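Local coordinates for protein putative phosphinothricin n-acetyltransferase (Acinetobacter baylyi, PDB 2JLM) that probably transfers the acetyl group of acetyl-CoA to the amino group of L-methionine sulfone and L-methionine sulfoximine, at residues 64-78 with 107-119. Sequence-based numbering, arbitrary orientation.
Sequences IGAVNEVGQLLGFAS and LSKHLMNELIKRA
With CG1 of Ile64 anti to its own carbonyl carbon (chi1 -57°) and the chain extended beyond it, CD1 is carried from the strand to the helix, where Arg118, CG anti to the backbone N and the chain bent at chi2 and chi3, brings its guanidinium over the same methyl. Ile64 CD1 lies 3.5 Å from Arg118 NH1, against one face of the guanidinium and displaced toward its rim. The same CD1 meets Leu115 CD1 at 3.8 Å, while the other branch, CG2, rests on the aliphatic CG of Glu114 at 4.0 Å. The polar ends of Arg118 and Glu114 turn elsewhere: Arg118 forms a salt bridge with Glu14, and Glu114 one with Arg11 of the second subunit.

In the middle of the contact Leu111 straddles the hairpin. Its CD2 reaches strand 64-68, 3.4 Å from the carbonyl O of Ile64, and CD1 settles on strand 73-78, 3.7 Å from Gly75 C and also against Phe76 N. This is helix 107-121 packing on one face of the central mixed sheet of the GNAT fold, with helix 17-34 on the other face, where it receives Leu73 and Phe76. The axes of 107-119 and strand 73-78 come within 8.1 Å at their closest, with their N-to-C directions 32° apart, an approach consistent with the small side chain of Ala77, whose CB touches Leu111 CB. Leu115 CD2 passes beyond Ala77 to the carbonyl O of Ser78 at 3.6 Å. Toward the turn end of the hairpin, the side chains of Leu107 and Leu74 cross at about a right angle, Leu107 CD1 pressed against Leu74 CB at 3.6 Å.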
loop_
_atom_site.group_PDB
_atom_site.type_symbol
_atom_site.label_atom_id
_atom_site.label_comp_id
_atom_site.label_asym_id
_atom_site.label_seq_id
_atom_site.Cartn_x
_atom_site.Cartn_y
_atom_site.Cartn_z
ATOM N N ILE D 64 0.562 13.168 -9.796
ATOM C CA ILE D 64 0.526 12.706 -11.178
ATOM C C ILE D 64 1.169 13.730 -12.108
ATOM O O ILE D 64 0.748 14.884 -12.169
ATOM C CB ILE D 64 -0.915 12.417 -11.636
ATOM C CG1 ILE D 64 -1.575 11.387 -10.714
ATOM C CG2 ILE D 64 -0.930 11.899 -13.056
ATOM C CD1 ILE D 64 -3.044 11.069 -11.088
ATOM N N GLY D 65 2.203 13.307 -12.824
ATOM C CA GLY D 65 2.946 14.216 -13.676
ATOM C C GLY D 65 2.747 13.947 -15.154
ATOM O O GLY D 65 2.280 12.877 -15.550
ATOM N N ALA D 66 3.086 14.933 -15.975
ATOM C CA ALA D 66 3.043 14.772 -17.424
ATOM C C ALA D 66 4.436 15.059 -17.964
ATOM O O ALA D 66 5.038 16.087 -17.633
ATOM C CB ALA D 66 2.013 15.705 -18.046
ATOM N N VAL D 67 4.957 14.144 -18.774
ATOM C CA VAL D 67 6.337 14.256 -19.233
ATOM C C VAL D 67 6.421 14.190 -20.749
ATOM O O VAL D 67 5.717 13.405 -21.380
ATOM C CB VAL D 67 7.207 13.175 -18.590
ATOM C CG1 VAL D 67 8.559 13.131 -19.238
ATOM C CG2 VAL D 67 7.341 13.452 -17.095
ATOM N N ASN D 68 7.251 15.047 -21.336
ATOM C CA ASN D 68 7.420 15.053 -22.791
ATOM C C ASN D 68 8.400 13.974 -23.257
ATOM O O ASN D 68 9.147 13.406 -22.448
ATOM C CB ASN D 68 7.812 16.447 -23.321
ATOM C CG ASN D 68 9.216 16.876 -22.907
ATOM O OD1 ASN D 68 9.982 16.100 -22.337
ATOM N ND2 ASN D 68 9.557 18.125 -23.201
ATOM N N GLU D 69 8.376 13.689 -24.557
ATOM C CA GLU D 69 9.191 12.628 -25.146
ATOM C C GLU D 69 10.602 12.639 -24.560
ATOM O O GLU D 69 11.200 11.587 -24.347
ATOM C CB GLU D 69 9.236 12.779 -26.673
ATOM C CG GLU D 69 9.571 11.514 -27.438
ATOM C CD GLU D 69 11.067 11.314 -27.648
ATOM N N VAL D 70 11.100 13.836 -24.273
ATOM C CA VAL D 70 12.461 14.045 -23.779
ATOM C C VAL D 70 12.651 13.848 -22.259
ATOM O O VAL D 70 13.780 13.745 -21.777
ATOM C CB VAL D 70 12.955 15.446 -24.196
ATOM C CG1 VAL D 70 14.258 15.802 -23.503
ATOM C CG2 VAL D 70 13.102 15.514 -25.714
ATOM N N GLY D 71 11.558 13.797 -21.504
ATOM C CA GLY D 71 11.653 13.544 -20.074
ATOM C C GLY D 71 11.425 14.756 -19.181
ATOM O O GLY D 71 11.485 14.660 -17.954
ATOM N N GLN D 72 11.165 15.902 -19.797
ATOM C CA GLN D 72 10.880 17.126 -19.060
ATOM C C GLN D 72 9.490 17.094 -18.400
ATOM O O GLN D 72 8.487 16.748 -19.040
ATOM C CB GLN D 72 10.991 18.330 -19.999
ATOM C CG GLN D 72 10.951 19.676 -19.298
ATOM C CD GLN D 72 11.059 20.840 -20.265
ATOM O OE1 GLN D 72 10.917 22.001 -19.877
ATOM N NE2 GLN D 72 11.311 20.532 -21.536
ATOM N N LEU D 73 9.432 17.458 -17.122
ATOM C CA LEU D 73 8.159 17.544 -16.413
ATOM C C LEU D 73 7.333 18.711 -16.946
ATOM O O LEU D 73 7.684 19.873 -16.738
ATOM C CB LEU D 73 8.383 17.683 -14.905
ATOM C CG LEU D 73 7.134 17.548 -14.028
ATOM C CD1 LEU D 73 6.555 16.134 -14.078
ATOM C CD2 LEU D 73 7.457 17.940 -12.607
ATOM N N LEU D 74 6.247 18.392 -17.647
ATOM C CA LEU D 74 5.384 19.405 -18.258
ATOM C C LEU D 74 4.446 20.042 -17.242
ATOM O O LEU D 74 3.945 21.145 -17.449
ATOM C CB LEU D 74 4.562 18.808 -19.402
ATOM C CG LEU D 74 5.376 18.252 -20.570
ATOM C CD1 LEU D 74 4.502 18.122 -21.808
ATOM C CD2 LEU D 74 6.571 19.150 -20.862
ATOM N N GLY D 75 4.214 19.343 -16.140
ATOM C CA GLY D 75 3.284 19.810 -15.136
ATOM C C GLY D 75 2.819 18.632 -14.318
ATOM O O GLY D 75 3.080 17.481 -14.679
ATOM N N PHE D 76 2.140 18.917 -13.215
ATOM C CA PHE D 76 1.688 17.871 -12.304
ATOM C C PHE D 76 0.359 18.217 -11.633
ATOM O O PHE D 76 -0.071 19.370 -11.614
ATOM C CB PHE D 76 2.764 17.577 -11.251
ATOM C CG PHE D 76 2.989 18.698 -10.282
ATOM C CD1 PHE D 76 2.394 18.682 -9.032
ATOM C CD2 PHE D 76 3.792 19.777 -10.624
ATOM C CE1 PHE D 76 2.597 19.723 -8.134
ATOM C CE2 PHE D 76 3.997 20.819 -9.733
ATOM C CZ PHE D 76 3.397 20.791 -8.488
ATOM N N ALA D 77 -0.312 17.204 -11.109
ATOM C CA ALA D 77 -1.543 17.426 -10.375
ATOM C C ALA D 77 -1.452 16.603 -9.112
ATOM O O ALA D 77 -0.738 15.606 -9.066
ATOM C CB ALA D 77 -2.749 17.014 -11.195
ATOM N N SER D 78 -2.166 17.024 -8.080
ATOM C CA SER D 78 -2.073 16.345 -6.804
ATOM C C SER D 78 -3.274 16.733 -5.951
ATOM O O SER D 78 -4.038 17.623 -6.322
ATOM C CB SER D 78 -0.773 16.749 -6.115
ATOM O OG SER D 78 -0.551 15.982 -4.942
ATOM N N LEU D 107 -2.918 20.644 -21.183
ATOM C CA LEU D 107 -2.284 19.789 -20.196
ATOM C C LEU D 107 -3.097 19.704 -18.885
ATOM O O LEU D 107 -3.222 18.628 -18.296
ATOM C CB LEU D 107 -0.848 20.257 -19.939
ATOM C CG LEU D 107 0.118 19.745 -21.013
ATOM C CD1 LEU D 107 1.553 20.186 -20.747
ATOM C CD2 LEU D 107 0.033 18.237 -21.093
ATOM N N SER D 108 -3.655 20.833 -18.450
ATOM C CA SER D 108 -4.415 20.906 -17.203
ATOM C C SER D 108 -5.552 19.932 -17.231
ATOM O O SER D 108 -5.860 19.288 -16.235
ATOM C CB SER D 108 -5.006 22.311 -17.003
ATOM O OG SER D 108 -4.024 23.181 -16.483
ATOM N N LYS D 109 -6.191 19.845 -18.385
ATOM C CA LYS D 109 -7.376 19.035 -18.522
ATOM C C LYS D 109 -6.999 17.553 -18.468
ATOM O O LYS D 109 -7.656 16.771 -17.785
ATOM C CB LYS D 109 -8.119 19.409 -19.815
ATOM C CG LYS D 109 -9.480 18.737 -19.976
ATOM C CD LYS D 109 -10.068 18.991 -21.360
ATOM N N HIS D 110 -5.932 17.177 -19.173
ATOM C CA HIS D 110 -5.423 15.803 -19.143
ATOM C C HIS D 110 -5.064 15.367 -17.724
ATOM O O HIS D 110 -5.465 14.300 -17.274
ATOM C CB HIS D 110 -4.162 15.668 -20.008
ATOM C CG HIS D 110 -4.410 15.844 -21.469
ATOM N ND1 HIS D 110 -5.333 15.090 -22.158
ATOM C CD2 HIS D 110 -3.846 16.675 -22.376
ATOM C CE1 HIS D 110 -5.333 15.455 -23.426
ATOM N NE2 HIS D 110 -4.439 16.414 -23.585
ATOM N N LEU D 111 -4.273 16.186 -17.040
ATOM C CA LEU D 111 -3.878 15.876 -15.677
ATOM C C LEU D 111 -5.103 15.796 -14.767
ATOM O O LEU D 111 -5.237 14.857 -13.975
ATOM C CB LEU D 111 -2.862 16.897 -15.168
ATOM C CG LEU D 111 -1.469 16.708 -15.785
ATOM C CD1 LEU D 111 -0.604 17.962 -15.647
ATOM C CD2 LEU D 111 -0.741 15.482 -15.189
ATOM N N MET D 112 -6.015 16.759 -14.894
ATOM C CA MET D 112 -7.241 16.714 -14.100
ATOM C C MET D 112 -8.033 15.438 -14.381
ATOM O O MET D 112 -8.513 14.782 -13.458
ATOM C CB MET D 112 -8.110 17.959 -14.310
ATOM C CG MET D 112 -7.656 19.165 -13.490
ATOM S SD MET D 112 -7.406 18.781 -11.741
ATOM C CE MET D 112 -9.049 18.208 -11.325
ATOM N N ASN D 113 -8.161 15.072 -15.652
ATOM C CA ASN D 113 -8.866 13.843 -15.981
ATOM C C ASN D 113 -8.239 12.623 -15.308
ATOM O O ASN D 113 -8.938 11.747 -14.803
ATOM C CB ASN D 113 -8.949 13.635 -17.494
ATOM C CG ASN D 113 -10.154 14.322 -18.113
ATOM O OD1 ASN D 113 -11.213 14.433 -17.492
ATOM N ND2 ASN D 113 -9.999 14.779 -19.351
ATOM N N GLU D 114 -6.918 12.561 -15.313
ATOM C CA GLU D 114 -6.230 11.430 -14.713
ATOM C C GLU D 114 -6.385 11.476 -13.177
ATOM O O GLU D 114 -6.645 10.454 -12.540
ATOM C CB GLU D 114 -4.762 11.417 -15.163
ATOM C CG GLU D 114 -4.010 10.105 -14.917
ATOM C CD GLU D 114 -4.406 8.972 -15.870
ATOM O OE1 GLU D 114 -5.243 9.187 -16.779
ATOM O OE2 GLU D 114 -3.872 7.853 -15.704
ATOM N N LEU D 115 -6.273 12.666 -12.591
ATOM C CA LEU D 115 -6.463 12.824 -11.142
ATOM C C LEU D 115 -7.859 12.410 -10.696
ATOM O O LEU D 115 -8.025 11.803 -9.644
ATOM C CB LEU D 115 -6.220 14.268 -10.716
ATOM C CG LEU D 115 -5.982 14.434 -9.218
ATOM C CD1 LEU D 115 -4.696 13.709 -8.838
ATOM C CD2 LEU D 115 -5.913 15.899 -8.848
ATOM N N ILE D 116 -8.863 12.741 -11.495
ATOM C CA ILE D 116 -10.238 12.398 -11.151
ATOM C C ILE D 116 -10.448 10.886 -11.187
ATOM O O ILE D 116 -11.126 10.312 -10.318
ATOM C CB ILE D 116 -11.220 13.112 -12.081
ATOM C CG1 ILE D 116 -11.147 14.623 -11.840
ATOM C CG2 ILE D 116 -12.648 12.601 -11.885
ATOM C CD1 ILE D 116 -11.989 15.438 -12.820
ATOM N N LYS D 117 -9.856 10.244 -12.192
ATOM C CA LYS D 117 -9.866 8.786 -12.269
ATOM C C LYS D 117 -9.254 8.210 -11.000
ATOM O O LYS D 117 -9.797 7.282 -10.414
ATOM C CB LYS D 117 -9.108 8.297 -13.510
ATOM C CG LYS D 117 -9.947 8.318 -14.794
ATOM C CD LYS D 117 -9.131 7.899 -16.020
ATOM N N ARG D 118 -8.138 8.790 -10.560
ATOM C CA ARG D 118 -7.481 8.344 -9.338
ATOM C C ARG D 118 -8.366 8.532 -8.095
ATOM O O ARG D 118 -8.347 7.699 -7.187
ATOM C CB ARG D 118 -6.145 9.072 -9.149
ATOM C CG ARG D 118 -5.214 8.410 -8.132
ATOM C CD ARG D 118 -4.707 7.059 -8.641
ATOM N NE ARG D 118 -3.980 7.229 -9.896
ATOM C CZ ARG D 118 -2.679 7.495 -9.972
ATOM N NH1 ARG D 118 -2.096 7.650 -11.155
ATOM N NH2 ARG D 118 -1.954 7.597 -8.867
ATOM N N ALA D 119 -9.127 9.628 -8.058
ATOM C CA ALA D 119 -10.025 9.914 -6.939
ATOM C C ALA D 119 -11.087 8.829 -6.818
ATOM O O ALA D 119 -11.373 8.346 -5.720
ATOM C CB ALA D 119 -10.699 11.304 -7.099
#